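Local coordinates for protein endoglucanase, family GH5 (Zobellia galactanivorans, PDB 6GL2) that hydrolyses hemicellulose polysaccharides such as mixed-linked glucan, probably by cutting beta-glucan chains as an endo-acting glycoside hydrolase of family GH5, at residues Ser36-Thr39 and Pro44-Thr47; Trp25-Ala30 and Ala49-Ile54; Val66-His71 and Tyr78-Asn83. One frame throughout, in Å; residues are numbered along the deposited sequence. Where two conformers were deposited one is given.

Interaction 1: Ser36-Thr39 and Pro44-Thr47; sequences SDET and PLTT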
loop_
_atom_site.group_PDB
_atom_site.type_symbol
_atom_site.label_atom_id
_atom_site.label_comp_id
_atom_site.label_asym_id
_atom_site.label_seq_id
_atom_site.Cartn_x
_atom_site.Cartn_y
_atom_site.Cartn_z
ATOM N N SER A 36 -1.665 -17.535 11.100
ATOM C CA SER A 36 -0.579 -17.412 12.044
ATOM C C SER A 36 0.785 -17.750 11.397
ATOM O O SER A 36 1.813 -17.322 11.878
ATOM C CB SER A 36 -0.801 -18.257 13.300
ATOM O OG SER A 36 -0.983 -19.588 12.895
ATOM N N ASP A 37 0.784 -18.534 10.306
ATOM C CA ASP A 37 1.980 -18.968 9.575
ATOM C C ASP A 37 1.987 -18.150 8.258
ATOM O O ASP A 37 1.131 -18.384 7.408
ATOM C CB ASP A 37 1.841 -20.450 9.233
ATOM C CG ASP A 37 2.984 -21.008 8.459
ATOM O OD1 ASP A 37 3.815 -20.279 7.927
ATOM O OD2 ASP A 37 3.133 -22.280 8.479
ATOM N N GLU A 38 2.970 -17.291 8.103
ATOM C CA GLU A 38 2.996 -16.412 6.979
ATOM C C GLU A 38 3.382 -17.142 5.682
ATOM O O GLU A 38 3.374 -16.532 4.604
ATOM C CB GLU A 38 3.971 -15.224 7.183
ATOM C CG GLU A 38 5.425 -15.501 7.165
ATOM C CD GLU A 38 5.995 -15.826 8.531
ATOM O OE1 GLU A 38 7.149 -15.391 8.768
ATOM O OE2 GLU A 38 5.314 -16.485 9.410
ATOM N N THR A 39 3.677 -18.431 5.754
ATOM C CA THR A 39 3.890 -19.266 4.527
ATOM C C THR A 39 2.617 -19.943 4.068
ATOM O O THR A 39 2.638 -20.595 3.018
ATOM C CB THR A 39 5.046 -20.282 4.678
ATOM O OG1 THR A 39 4.609 -21.318 5.587
ATOM C CG2 THR A 39 6.300 -19.690 5.202
ATOM N N PRO A 44 7.355 -18.661 0.216
ATOM C CA PRO A 44 8.392 -18.998 1.200
ATOM C C PRO A 44 8.693 -17.852 2.120
ATOM O O PRO A 44 8.393 -16.698 1.768
ATOM C CB PRO A 44 9.558 -19.369 0.311
ATOM C CG PRO A 44 9.396 -18.502 -0.943
ATOM C CD PRO A 44 7.884 -18.586 -1.158
ATOM N N LEU A 45 9.370 -18.144 3.216
ATOM C CA LEU A 45 9.970 -17.115 4.032
ATOM C C LEU A 45 10.816 -16.220 3.210
ATOM O O LEU A 45 11.679 -16.671 2.535
ATOM C CB LEU A 45 10.780 -17.670 5.232
ATOM C CG LEU A 45 9.995 -18.529 6.243
ATOM C CD1 LEU A 45 11.010 -19.220 7.160
ATOM C CD2 LEU A 45 8.985 -17.742 7.080
ATOM N N THR A 46 10.606 -14.928 3.318
ATOM C CA THR A 46 11.263 -13.908 2.536
ATOM C C THR A 46 12.738 -13.880 2.894
ATOM O O THR A 46 13.120 -13.991 4.024
ATOM C CB THR A 46 10.539 -12.551 2.640
ATOM O OG1 THR A 46 9.163 -12.746 2.179
ATOM C CG2 THR A 46 11.148 -11.541 1.561
ATOM N N THR A 47 13.561 -13.750 1.881
ATOM C CA THR A 47 15.030 -13.651 2.067
ATOM C C THR A 47 15.576 -12.432 1.413
ATOM O O THR A 47 14.945 -11.799 0.512
ATOM C CB THR A 47 15.740 -14.867 1.439
ATOM O OG1 THR A 47 15.578 -14.814 0.029
ATOM C CG2 THR A 47 15.222 -16.168 1.991
HETATM O O HOH W 1 5.924 -15.822 3.461
#
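Thr-39 and Pro-44 bring the two irregular backbones closest, their CA atoms 5.6 Å apart, and from there the chains diverge. Neither segment is helix or strand. Between them a water lies within hydrogen-bonding distance of two carbonyl oxygens, 2.9 Å from Glu-38 O and 3.1 Å from Pro-44 O. Residues 36-39 are stiffened by an Asx turn: Asp-37 OD1 accepts from Thr-39 N at 2.9 Å and also binds Thr-39 OG1 at 2.7 Å. Both reach the oxygen from the same face of the carboxylate, about 40° out of its plane. Threonine suits the place because its hydroxyl joins its own N-H on Asp-37 OD1: OG1 lies between the backbone N and carbonyl carbon (chi1 71°), which gives the hydroxyl to Asp-37 and leaves CG2 for Leu-45. All this belongs to the long loop that leaves strand 24-26 at the C-terminal end of a (beta/alpha)8 barrel and leads into helix 48-57, where Thr-47 takes the N-cap position and its OG1 bonds Met-50 N. Across the contact, Leu-45 CD2 is the meeting point. It lies 3.8 Å from Thr-39 CG2, methyl against methyl, the two side chains set obliquely. The same methyl approaches Glu-38 OE1 at 3.4 Å, the leucine crossing the bent glutamate chain at about a right angle. That carboxylate oxygen has its polar partner in Lys-87 of helix 82-96, a salt bridge, and Leu-45 adds an apolar flank.

Interaction 2: Trp25-Ala30 and Ala49-Ile54; sequences WNLGNA and AMIDEI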
loop_
_atom_site.group_PDB
_atom_site.type_symbol
_atom_site.label_atom_id
_atom_site.label_comp_id
_atom_site.label_asym_id
_atom_site.label_seq_id
_atom_site.Cartn_x
_atom_site.Cartn_y
_atom_site.Cartn_z
ATOM N N TRP A 25 7.184 -2.279 -5.939
ATOM C CA TRP A 25 6.749 -3.676 -5.997
ATOM C C TRP A 25 6.309 -4.112 -4.598
ATOM O O TRP A 25 6.963 -3.788 -3.628
ATOM C CB TRP A 25 7.892 -4.546 -6.542
ATOM C CG TRP A 25 7.608 -5.994 -6.694
ATOM C CD1 TRP A 25 7.204 -6.678 -7.848
ATOM C CD2 TRP A 25 7.880 -7.044 -5.724
ATOM N NE1 TRP A 25 7.095 -8.035 -7.608
ATOM C CE2 TRP A 25 7.525 -8.299 -6.354
ATOM C CE3 TRP A 25 8.342 -7.052 -4.425
ATOM C CZ2 TRP A 25 7.635 -9.501 -5.676
ATOM C CZ3 TRP A 25 8.464 -8.290 -3.775
ATOM C CH2 TRP A 25 8.127 -9.493 -4.409
ATOM N N ASN A 26 5.149 -4.783 -4.534
ATOM C CA ASN A 26 4.592 -5.354 -3.289
ATOM C C ASN A 26 5.059 -6.770 -3.007
ATOM O O ASN A 26 4.903 -7.612 -3.863
ATOM C CB ASN A 26 3.049 -5.444 -3.351
ATOM C CG ASN A 26 2.316 -4.165 -3.043
ATOM O OD1 ASN A 26 2.132 -3.821 -1.886
ATOM N ND2 ASN A 26 1.936 -3.388 -4.083
ATOM N N LEU A 27 5.514 -6.976 -1.827
ATOM C CA LEU A 27 5.757 -8.310 -1.281
ATOM C C LEU A 27 4.429 -8.930 -0.790
ATOM O O LEU A 27 4.186 -9.015 0.419
ATOM C CB LEU A 27 6.838 -8.288 -0.216
ATOM C CG LEU A 27 7.334 -9.605 0.332
ATOM C CD1 LEU A 27 8.195 -10.351 -0.683
ATOM C CD2 LEU A 27 7.997 -9.520 1.682
ATOM N N GLY A 28 3.555 -9.228 -1.743
ATOM C CA GLY A 28 2.247 -9.689 -1.360
ATOM C C GLY A 28 2.176 -11.150 -0.961
ATOM O O GLY A 28 2.996 -11.939 -1.399
ATOM N N ASN A 29 1.137 -11.486 -0.233
ATOM C CA ASN A 29 0.948 -12.773 0.325
ATOM C C ASN A 29 2.126 -13.354 1.058
ATOM O O ASN A 29 2.513 -14.510 0.927
ATOM C CB ASN A 29 0.439 -13.748 -0.750
ATOM C CG ASN A 29 -1.051 -13.549 -1.122
ATOM O OD1 ASN A 29 -1.695 -12.625 -0.718
ATOM N ND2 ASN A 29 -1.572 -14.469 -1.976
ATOM N N ALA A 30 2.831 -12.482 1.809
ATOM C CA ALA A 30 3.926 -12.847 2.674
ATOM C C ALA A 30 3.534 -12.485 4.105
ATOM O O ALA A 30 2.787 -13.219 4.694
ATOM C CB ALA A 30 5.251 -12.245 2.192
ATOM N N ALA A 49 18.029 -12.434 -0.649
ATOM C CA ALA A 49 18.254 -12.798 -2.005
ATOM C C ALA A 49 17.067 -12.501 -2.929
ATOM O O ALA A 49 17.186 -12.082 -4.065
ATOM C CB ALA A 49 18.676 -14.292 -2.109
ATOM N N MET A 50 15.845 -12.650 -2.402
ATOM C CA MET A 50 14.663 -12.242 -3.102
ATOM C C MET A 50 14.597 -10.748 -3.314
ATOM O O MET A 50 14.378 -10.293 -4.419
ATOM C CB MET A 50 13.380 -12.721 -2.403
ATOM C CG MET A 50 13.255 -14.217 -2.332
ATOM S SD MET A 50 11.912 -14.692 -1.175
ATOM C CE MET A 50 12.253 -16.454 -0.886
ATOM N N ILE A 51 14.689 -10.047 -2.206
ATOM C CA ILE A 51 14.647 -8.583 -2.321
ATOM C C ILE A 51 15.725 -7.997 -3.191
ATOM O O ILE A 51 15.507 -7.039 -3.957
ATOM C CB ILE A 51 14.633 -7.973 -0.912
ATOM C CG1 ILE A 51 13.476 -8.508 -0.063
ATOM C CG2 ILE A 51 14.595 -6.433 -1.049
ATOM C CD1 ILE A 51 12.102 -8.446 -0.725
ATOM N N ASP A 52 16.920 -8.603 -3.192
ATOM C CA ASP A 52 17.987 -8.177 -4.061
ATOM C C ASP A 52 17.564 -8.192 -5.531
ATOM O O ASP A 52 17.896 -7.250 -6.259
ATOM C CB ASP A 52 19.212 -9.164 -3.965
ATOM C CG ASP A 52 19.955 -9.038 -2.663
ATOM O OD1 ASP A 52 19.826 -8.102 -1.857
ATOM O OD2 ASP A 52 20.737 -10.020 -2.395
ATOM N N GLU A 53 16.799 -9.197 -5.946
ATOM C CA GLU A 53 16.373 -9.240 -7.324
ATOM C C GLU A 53 15.379 -8.121 -7.644
ATOM O O GLU A 53 15.341 -7.578 -8.773
ATOM C CB GLU A 53 15.710 -10.533 -7.668
ATOM C CG GLU A 53 16.700 -11.694 -7.606
ATOM C CD GLU A 53 17.944 -11.473 -8.470
ATOM O OE1 GLU A 53 17.797 -11.017 -9.621
ATOM O OE2 GLU A 53 19.067 -11.762 -8.005
ATOM N N ILE A 54 14.519 -7.784 -6.705
ATOM C CA ILE A 54 13.545 -6.662 -6.878
ATOM C C ILE A 54 14.333 -5.398 -7.138
ATOM O O ILE A 54 14.009 -4.585 -8.038
ATOM C CB ILE A 54 12.626 -6.541 -5.658
ATOM C CG1 ILE A 54 11.927 -7.901 -5.356
ATOM C CG2 ILE A 54 11.568 -5.444 -5.885
ATOM C CD1 ILE A 54 11.136 -8.502 -6.469
#
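Trp-25 holds CG anti to its own backbone N (chi1 -179°), which swings the indole toward the helix, while in Ile-54 CG1 stands anti to the carbonyl carbon, on the ring side, and the turn about chi2 (-56°) brings CD1 over the indole. The result is a CH-pi contact: CD1 stands 3.5 Å from the centroid of the six-membered ring, only 4° off the ring normal, squarely over the face. Ile-54 CD1 lies 3.6 Å from both CE2 and CD2 of Trp-25. The other branch is used as well, since Ile-54 CG2 rests 3.8 Å from Trp-25 CB; CG2 thus meets the CB end and CD1 the six-membered ring, the side chains crossing at about a right angle. A beta-branched residue suits the spot because one methyl can sit near the backbone while the longer arm reaches over the aromatic surface. Strand 24-26 and helix 48-57 are the first two elements of a beta-alpha-beta unit that strand 61-64 completes, and this is the buried layer between barrel and helix in a TIM barrel. Trp-25 and Leu-27 point to the helix; Asn-26 between them points away and bonds Arg-63 and the carbonyls of Gly-274 and Trp-307. Further along, Leu-27 is the centre of an inverse gamma turn, with a weak bond of 3.0 Å from Gly-28 N to Asn-26 O. Leu-27 CD1 lies 4.3 Å from Ile-51 CD1 in a looser, methyl-to-methyl touch. Leu-27 continues onto Ile-91, and Ile-51 onto Phe-94 and Ala-95, so that helix 82-96 shares the same apolar layer.

Interaction 3: Val66-His71 and Tyr78-Asn83; sequences VTWKFH and YLIEAN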
loop_
_atom_site.group_PDB
_atom_site.type_symbol
_atom_site.label_atom_id
_atom_site.label_comp_id
_atom_site.label_asym_id
_atom_site.label_seq_id
_atom_site.Cartn_x
_atom_site.Cartn_y
_atom_site.Cartn_z
ATOM N N VAL A 66 1.807 -5.908 6.017
ATOM C CA VAL A 66 1.921 -6.800 7.181
ATOM C C VAL A 66 0.545 -6.868 7.804
ATOM O O VAL A 66 -0.129 -5.872 8.095
ATOM C CB VAL A 66 2.878 -6.195 8.254
ATOM C CG1 VAL A 66 2.969 -7.100 9.479
ATOM C CG2 VAL A 66 4.290 -5.983 7.674
ATOM N N THR A 67 0.130 -8.085 8.100
ATOM C CA THR A 67 -1.096 -8.393 8.880
ATOM C C THR A 67 -0.630 -8.683 10.300
ATOM O O THR A 67 0.280 -9.492 10.508
ATOM C CB THR A 67 -1.899 -9.538 8.258
ATOM O OG1 THR A 67 -2.414 -9.097 6.998
ATOM C CG2 THR A 67 -3.054 -9.996 9.210
ATOM N N TRP A 68 -1.203 -7.996 11.254
ATOM C CA TRP A 68 -0.732 -8.020 12.651
ATOM C C TRP A 68 -1.616 -8.877 13.527
ATOM O O TRP A 68 -1.178 -9.245 14.602
ATOM C CB TRP A 68 -0.669 -6.563 13.212
ATOM C CG TRP A 68 0.270 -5.717 12.433
ATOM C CD1 TRP A 68 -0.020 -4.979 11.312
ATOM C CD2 TRP A 68 1.690 -5.499 12.645
ATOM N NE1 TRP A 68 1.092 -4.362 10.852
ATOM C CE2 TRP A 68 2.153 -4.620 11.621
ATOM C CE3 TRP A 68 2.585 -5.980 13.594
ATOM C CZ2 TRP A 68 3.484 -4.232 11.497
ATOM C CZ3 TRP A 68 3.930 -5.616 13.460
ATOM C CH2 TRP A 68 4.332 -4.697 12.478
ATOM N N LYS A 69 -2.834 -9.170 13.126
ATOM C CA LYS A 69 -3.855 -9.830 13.993
ATOM C C LYS A 69 -3.336 -11.053 14.741
ATOM O O LYS A 69 -3.553 -11.180 15.955
ATOM C CB LYS A 69 -5.107 -10.154 13.150
ATOM C CG LYS A 69 -6.201 -10.784 14.025
ATOM C CD LYS A 69 -7.469 -11.052 13.277
ATOM C CE LYS A 69 -8.452 -11.923 14.089
ATOM N NZ LYS A 69 -7.891 -12.416 15.408
ATOM N N PHE A 70 -2.632 -11.902 14.081
ATOM C CA PHE A 70 -2.257 -13.131 14.738
ATOM C C PHE A 70 -1.106 -12.951 15.695
ATOM O O PHE A 70 -0.610 -13.928 16.269
ATOM C CB PHE A 70 -1.994 -14.210 13.699
ATOM C CG PHE A 70 -3.225 -14.587 12.925
ATOM C CD1 PHE A 70 -4.072 -15.496 13.458
ATOM C CD2 PHE A 70 -3.515 -14.029 11.709
ATOM C CE1 PHE A 70 -5.198 -15.851 12.785
ATOM C CE2 PHE A 70 -4.681 -14.332 11.029
ATOM C CZ PHE A 70 -5.496 -15.259 11.608
ATOM N N HIS A 71 -0.593 -11.752 15.846
ATOM C CA HIS A 71 0.551 -11.424 16.693
ATOM C C HIS A 71 0.256 -10.352 17.674
ATOM O O HIS A 71 1.233 -9.755 18.174
ATOM C CB HIS A 71 1.792 -11.223 15.871
ATOM C CG HIS A 71 2.097 -12.314 14.903
ATOM N ND1 HIS A 71 2.785 -13.401 15.240
ATOM C CD2 HIS A 71 1.600 -12.525 13.620
ATOM C CE1 HIS A 71 2.816 -14.209 14.151
ATOM N NE2 HIS A 71 2.079 -13.645 13.188
ATOM N N TYR A 78 -2.516 -4.740 24.207
ATOM C CA TYR A 78 -2.451 -5.209 22.787
ATOM C C TYR A 78 -0.979 -5.384 22.398
ATOM O O TYR A 78 -0.547 -4.844 21.365
ATOM C CB TYR A 78 -3.174 -4.263 21.885
ATOM C CG TYR A 78 -4.656 -4.152 22.168
ATOM C CD1 TYR A 78 -5.518 -5.216 21.874
ATOM C CD2 TYR A 78 -5.199 -2.957 22.663
ATOM C CE1 TYR A 78 -6.889 -5.098 22.108
ATOM C CE2 TYR A 78 -6.570 -2.836 22.907
ATOM C CZ TYR A 78 -7.380 -3.907 22.618
ATOM O OH TYR A 78 -8.733 -3.792 22.837
ATOM N N LEU A 79 -0.191 -6.078 23.208
ATOM C CA LEU A 79 1.224 -6.236 22.951
ATOM C C LEU A 79 1.476 -6.964 21.613
ATOM O O LEU A 79 0.925 -8.062 21.397
ATOM C CB LEU A 79 1.831 -7.074 24.117
ATOM C CG LEU A 79 3.313 -7.377 24.009
ATOM C CD1 LEU A 79 4.238 -6.217 23.888
ATOM C CD2 LEU A 79 3.725 -8.269 25.172
ATOM N N ILE A 80 2.314 -6.430 20.799
ATOM C CA ILE A 80 2.721 -7.110 19.580
ATOM C C ILE A 80 3.866 -8.044 19.910
ATOM O O ILE A 80 4.871 -7.602 20.555
ATOM C CB ILE A 80 3.170 -6.086 18.490
ATOM C CG1 ILE A 80 2.062 -5.066 18.149
ATOM C CG2 ILE A 80 3.600 -6.850 17.233
ATOM C CD1 ILE A 80 2.505 -3.976 17.172
ATOM N N GLU A 81 3.838 -9.271 19.441
ATOM C CA GLU A 81 4.917 -10.195 19.692
ATOM C C GLU A 81 6.224 -9.670 19.138
ATOM O O GLU A 81 6.309 -9.303 17.976
ATOM C CB GLU A 81 4.561 -11.572 19.101
ATOM C CG GLU A 81 3.305 -12.235 19.676
ATOM C CD GLU A 81 2.935 -13.527 18.944
ATOM O OE1 GLU A 81 3.552 -13.857 17.925
ATOM O OE2 GLU A 81 1.997 -14.223 19.383
ATOM N N ALA A 82 7.255 -9.689 19.970
ATOM C CA ALA A 82 8.553 -9.186 19.582
ATOM C C ALA A 82 9.167 -9.891 18.402
ATOM O O ALA A 82 9.734 -9.235 17.535
ATOM C CB ALA A 82 9.466 -9.229 20.791
ATOM N N ASN A 83 8.968 -11.184 18.342
ATOM C CA ASN A 83 9.549 -11.879 17.262
ATOM C C ASN A 83 8.897 -11.610 15.899
ATOM O O ASN A 83 9.545 -11.823 14.876
ATOM C CB ASN A 83 9.719 -13.384 17.567
ATOM C CG ASN A 83 8.416 -14.134 17.778
ATOM O OD1 ASN A 83 7.318 -13.594 17.758
ATOM N ND2 ASN A 83 8.566 -15.467 17.980
#
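Two hydrogen bonds join His-71 to Glu-81, one from the backbone and one from the side chains. Glu-81 N donates to His-71 O at 2.9 Å. Back across the gap, His-71 ND1 donates in a nearly straight bond to Glu-81 OE1 at 2.8 Å. The histidine holds CG anti to its carbonyl carbon (chi1 -51°), which turns the ND1 edge of the ring to the glutamate. The oxygen lies at that edge, close to the imidazole plane. Ring and carboxylate planes are 84° apart; the N-H meets OE1 from above the carboxylate, 52° out of its plane. The bond holds in the conformer given; a second was modelled for Glu-81, so it may not be permanent. The glutamate chain is extended beyond CG, long enough to carry its oxygen to the ring from a neighbouring backbone. Both bonds tie the loop after strand 61-64, a beta-alpha loop of the TIM barrel, to the N-terminal start of helix 82-96, where Glu-81 occupies the N-cap position. With an alanine in place of His-71, the Glu-81 carboxylate is likely to lose its N-H mate and be free to turn, and Trp-84 to lose its stacking partner.

A CA-H...O contact accompanies the backbone bond, for Ile-80 CA also points its hydrogen at His-71 O, 3.3 Å away. Apolar contact is made by Ile-80 CG2, which touches Trp-68 CE3 at 3.9 Å, coming in at the edge of the indole. Over one face of that indole, offset toward the rim, sits Val-66 CG1, while Trp-68 NE1 is bonded to Asn-105 O.

All three contacts belong to the first two beta-alpha units of one TIM barrel. Along the chain interaction 2 spans strand 24-26 to helix 48-57, interaction 1 falls within the loop between them, and interaction 3 follows in the next beta-alpha loop. The centres of interactions 1 and 2 are about 12 Å apart, and they touch where Met-50 CE meets Pro-44 and Leu-45. The centre of interaction 3 lies about 14 Å from that of interaction 1, with Ser-36 packing against Phe-70 and His-71, but about 21 Å from that of interaction 2 without touching it. Helix 82-96 borders all three, and the 36-47 loop thus links the buried barrel-helix layer to the outer loop at 66-83.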